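Local coordinates for probable membrane transporter protein MamO (PDB 5HMA), which promotes magnetite formation in magnetosomes and activates the MamE protease; its metal-binding, protease-like domain is probably not itself proteolytic, at residues A[1-13]-A[102-116]. Residues are numbered along the deposited sequence; the frame is centred on the assembly and turned at random.
Sequences LYHTVPPAVVGVG and FAFGRNMAGAPLVRQ
Val5 lays CG1 squarely over one face of the Phe104 ring, 3.5 Å from CG1 to the ring centroid, a CH-pi contact, while Val114 CG2 lies over the opposite face, toward the rim, so the ring is held between the N-terminal arm and its own hairpin. Val9 straddles strand 102-106: with CG1 anti to the backbone N (chi1 -178°), CG1 sits 3.6 Å from Gly105 CA, and CG2, anti to the carbonyl carbon, meets Phe104 CB. Next to Val9, the chain of buried Arg106, bent at chi3, runs CD past Val9 O and turns the guanidinium edge to it. NH1 donates a nearly straight bond (163°) to Val9 O, 3.0 Å away, and NE binds Gly110 O at 2.9 Å; both acceptors lie near the guanidinium plane, which fixes its rotation. A leucine in place of Arg106 would probably leave Val9 O and Gly110 O without these donors and untie the arm from the 107-110 turn. The opposite end is looser. Leu1 CD2 sits over the centre of one Phe102 face, a CH-pi contact, but the poorly ordered Tyr2 lies exposed, its ring edge 4.4 Å from Val114 CG2 at CD1. The arm thus bridges the two beta domains of the trypsin-like fold: strand 9-13 belongs to the six-stranded barrel beside strand 23-29, whereas strands 100-106 and 112-121 belong to the second sheet, where Val153 of strand 151-153 also touches Phe102 and Phe104.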
# COMPACT_ATOMS: atom_id res chain seq x y z
N LEU A 1 1.18 -17.03 6.74
CA LEU A 1 0.91 -15.60 6.52
C LEU A 1 1.94 -15.02 5.56
O LEU A 1 1.60 -14.30 4.62
CB LEU A 1 0.92 -14.82 7.84
CG LEU A 1 0.81 -13.29 7.78
CD1 LEU A 1 -0.62 -12.84 7.59
CD2 LEU A 1 1.38 -12.65 9.04
N TYR A 2 3.20 -15.35 5.82
CA TYR A 2 4.32 -14.84 5.04
C TYR A 2 4.44 -15.61 3.71
O TYR A 2 5.41 -15.43 2.97
CB TYR A 2 5.63 -14.94 5.85
CG TYR A 2 5.49 -14.68 7.35
CD1 TYR A 2 5.84 -13.45 7.89
CD2 TYR A 2 5.03 -15.68 8.21
CE1 TYR A 2 5.71 -13.21 9.26
CE2 TYR A 2 4.91 -15.45 9.57
CZ TYR A 2 5.25 -14.21 10.09
OH TYR A 2 5.12 -14.00 11.44
N HIS A 3 3.46 -16.47 3.43
CA HIS A 3 3.42 -17.26 2.20
C HIS A 3 2.25 -16.84 1.29
O HIS A 3 2.34 -16.94 0.06
CB HIS A 3 3.29 -18.76 2.54
CG HIS A 3 4.60 -19.47 2.77
ND1 HIS A 3 5.77 -19.11 2.14
CD2 HIS A 3 4.91 -20.52 3.57
CE1 HIS A 3 6.74 -19.91 2.53
NE2 HIS A 3 6.25 -20.77 3.40
N THR A 4 1.17 -16.34 1.90
CA THR A 4 -0.08 -16.07 1.19
C THR A 4 -0.41 -14.57 0.95
O THR A 4 -1.26 -14.24 0.13
CB THR A 4 -1.25 -16.72 1.94
OG1 THR A 4 -2.47 -16.55 1.20
CG2 THR A 4 -1.41 -16.09 3.32
N VAL A 5 0.26 -13.68 1.68
CA VAL A 5 0.08 -12.22 1.50
C VAL A 5 0.98 -11.63 0.40
O VAL A 5 0.52 -10.81 -0.40
CB VAL A 5 0.32 -11.47 2.85
CG1 VAL A 5 0.45 -9.95 2.63
CG2 VAL A 5 -0.78 -11.78 3.82
N PRO A 6 2.27 -12.05 0.35
CA PRO A 6 3.14 -11.38 -0.63
C PRO A 6 2.67 -11.37 -2.10
O PRO A 6 3.02 -10.42 -2.80
CB PRO A 6 4.45 -12.17 -0.51
CG PRO A 6 4.46 -12.65 0.93
CD PRO A 6 3.02 -13.02 1.18
N PRO A 7 1.91 -12.38 -2.57
CA PRO A 7 1.54 -12.25 -3.99
C PRO A 7 0.72 -11.00 -4.30
O PRO A 7 0.81 -10.48 -5.41
CB PRO A 7 0.72 -13.52 -4.26
CG PRO A 7 1.28 -14.54 -3.29
CD PRO A 7 1.58 -13.72 -2.03
N ALA A 8 -0.03 -10.51 -3.32
CA ALA A 8 -0.85 -9.31 -3.52
C ALA A 8 -0.11 -8.02 -3.13
O ALA A 8 -0.71 -6.94 -3.08
CB ALA A 8 -2.17 -9.44 -2.71
N VAL A 9 1.19 -8.14 -2.83
CA VAL A 9 2.03 -6.99 -2.48
C VAL A 9 2.88 -6.66 -3.69
O VAL A 9 3.66 -7.51 -4.15
CB VAL A 9 2.92 -7.28 -1.26
CG1 VAL A 9 3.75 -6.04 -0.87
CG2 VAL A 9 2.07 -7.75 -0.10
N VAL A 10 2.73 -5.45 -4.23
CA VAL A 10 3.40 -5.09 -5.48
C VAL A 10 4.34 -3.91 -5.28
O VAL A 10 4.24 -3.19 -4.28
CB VAL A 10 2.40 -4.75 -6.61
CG1 VAL A 10 1.56 -5.96 -7.01
CG2 VAL A 10 1.53 -3.54 -6.23
N GLY A 11 5.24 -3.72 -6.24
CA GLY A 11 6.03 -2.50 -6.28
C GLY A 11 5.38 -1.53 -7.27
O GLY A 11 4.79 -1.96 -8.26
N VAL A 12 5.49 -0.24 -6.99
CA VAL A 12 4.97 0.78 -7.89
C VAL A 12 6.09 1.75 -8.27
O VAL A 12 6.87 2.14 -7.42
CB VAL A 12 3.78 1.54 -7.25
CG1 VAL A 12 3.30 2.63 -8.16
CG2 VAL A 12 2.64 0.57 -6.90
N GLY A 13 6.16 2.15 -9.54
CA GLY A 13 7.16 3.11 -9.97
C GLY A 13 6.90 3.65 -11.37
O GLY A 13 5.82 3.45 -11.92
N PHE A 102 1.19 -6.51 10.55
CA PHE A 102 2.31 -6.85 9.69
C PHE A 102 2.29 -5.93 8.49
O PHE A 102 1.27 -5.80 7.82
CB PHE A 102 2.25 -8.32 9.25
CG PHE A 102 2.14 -9.28 10.40
CD1 PHE A 102 0.93 -9.48 11.06
CD2 PHE A 102 3.26 -9.98 10.84
CE1 PHE A 102 0.83 -10.35 12.14
CE2 PHE A 102 3.17 -10.87 11.91
CZ PHE A 102 1.95 -11.05 12.57
N ALA A 103 3.42 -5.28 8.24
CA ALA A 103 3.51 -4.33 7.14
C ALA A 103 4.35 -4.94 6.03
O ALA A 103 5.51 -5.30 6.24
CB ALA A 103 4.09 -3.02 7.62
N PHE A 104 3.75 -5.08 4.85
CA PHE A 104 4.42 -5.72 3.72
C PHE A 104 4.79 -4.68 2.66
O PHE A 104 4.07 -3.70 2.48
CB PHE A 104 3.51 -6.79 3.07
CG PHE A 104 3.38 -8.07 3.86
CD1 PHE A 104 2.51 -8.15 4.95
CD2 PHE A 104 4.10 -9.20 3.50
CE1 PHE A 104 2.37 -9.34 5.66
CE2 PHE A 104 3.96 -10.39 4.21
CZ PHE A 104 3.10 -10.46 5.29
N GLY A 105 5.88 -4.92 1.94
CA GLY A 105 6.26 -4.06 0.83
C GLY A 105 7.16 -4.81 -0.15
O GLY A 105 7.40 -6.01 0.02
N ARG A 106 7.64 -4.11 -1.18
CA ARG A 106 8.64 -4.67 -2.08
C ARG A 106 9.71 -3.62 -2.28
O ARG A 106 9.42 -2.43 -2.47
CB ARG A 106 8.03 -5.10 -3.43
CG ARG A 106 6.87 -6.10 -3.31
CD ARG A 106 6.76 -7.05 -4.50
NE ARG A 106 7.54 -8.26 -4.32
CZ ARG A 106 7.07 -9.42 -3.85
NH1 ARG A 106 5.80 -9.54 -3.49
NH2 ARG A 106 7.87 -10.46 -3.73
N ASN A 107 10.96 -4.06 -2.24
CA ASN A 107 12.05 -3.12 -2.37
C ASN A 107 12.35 -2.81 -3.85
O ASN A 107 11.65 -3.26 -4.76
CB ASN A 107 13.29 -3.64 -1.63
CG ASN A 107 13.88 -4.89 -2.26
OD1 ASN A 107 13.57 -5.26 -3.39
ND2 ASN A 107 14.76 -5.55 -1.51
N MET A 108 13.41 -2.04 -4.06
CA MET A 108 13.77 -1.52 -5.38
C MET A 108 14.19 -2.64 -6.34
O MET A 108 14.27 -2.42 -7.54
CB MET A 108 14.90 -0.49 -5.22
CG MET A 108 15.15 0.38 -6.42
SD MET A 108 15.25 2.11 -5.93
CE MET A 108 16.42 2.02 -4.57
N ALA A 109 14.45 -3.83 -5.80
CA ALA A 109 14.82 -4.98 -6.63
C ALA A 109 13.66 -5.97 -6.80
O ALA A 109 13.81 -7.00 -7.45
CB ALA A 109 16.02 -5.70 -6.04
N GLY A 110 12.50 -5.66 -6.22
CA GLY A 110 11.35 -6.54 -6.31
C GLY A 110 11.22 -7.57 -5.21
O GLY A 110 10.26 -8.36 -5.19
N ALA A 111 12.18 -7.58 -4.29
CA ALA A 111 12.13 -8.51 -3.18
C ALA A 111 11.07 -8.08 -2.18
O ALA A 111 10.83 -6.88 -1.99
CB ALA A 111 13.50 -8.62 -2.49
N PRO A 112 10.43 -9.06 -1.53
CA PRO A 112 9.41 -8.77 -0.52
C PRO A 112 10.01 -8.25 0.79
O PRO A 112 11.09 -8.68 1.20
CB PRO A 112 8.74 -10.13 -0.30
CG PRO A 112 9.81 -11.13 -0.64
CD PRO A 112 10.60 -10.51 -1.76
N LEU A 113 9.32 -7.32 1.42
CA LEU A 113 9.69 -6.81 2.74
C LEU A 113 8.54 -7.07 3.68
O LEU A 113 7.39 -6.81 3.35
CB LEU A 113 9.97 -5.31 2.70
CG LEU A 113 11.00 -4.80 1.71
CD1 LEU A 113 10.89 -3.28 1.58
CD2 LEU A 113 12.39 -5.22 2.16
N VAL A 114 8.84 -7.57 4.87
CA VAL A 114 7.80 -7.69 5.88
C VAL A 114 8.36 -7.33 7.24
O VAL A 114 9.51 -7.65 7.57
CB VAL A 114 7.18 -9.12 5.89
CG1 VAL A 114 8.23 -10.15 6.25
CG2 VAL A 114 6.02 -9.19 6.85
N ARG A 115 7.56 -6.62 8.03
CA ARG A 115 7.91 -6.36 9.41
C ARG A 115 6.65 -6.42 10.27
O ARG A 115 5.58 -5.94 9.88
CB ARG A 115 8.59 -5.00 9.54
CG ARG A 115 8.88 -4.60 10.96
CD ARG A 115 10.30 -4.95 11.34
NE ARG A 115 11.07 -3.74 11.62
CZ ARG A 115 12.31 -3.53 11.19
NH1 ARG A 115 12.93 -4.45 10.47
NH2 ARG A 115 12.93 -2.40 11.50
N GLN A 116 6.76 -7.04 11.43
CA GLN A 116 5.64 -7.07 12.35
C GLN A 116 5.83 -6.01 13.43
O GLN A 116 6.94 -5.61 13.74
CB GLN A 116 5.50 -8.44 12.99
CG GLN A 116 6.62 -8.79 13.89
CD GLN A 116 6.19 -9.75 14.97
OE1 GLN A 116 5.87 -9.33 16.09
NE2 GLN A 116 6.15 -11.03 14.64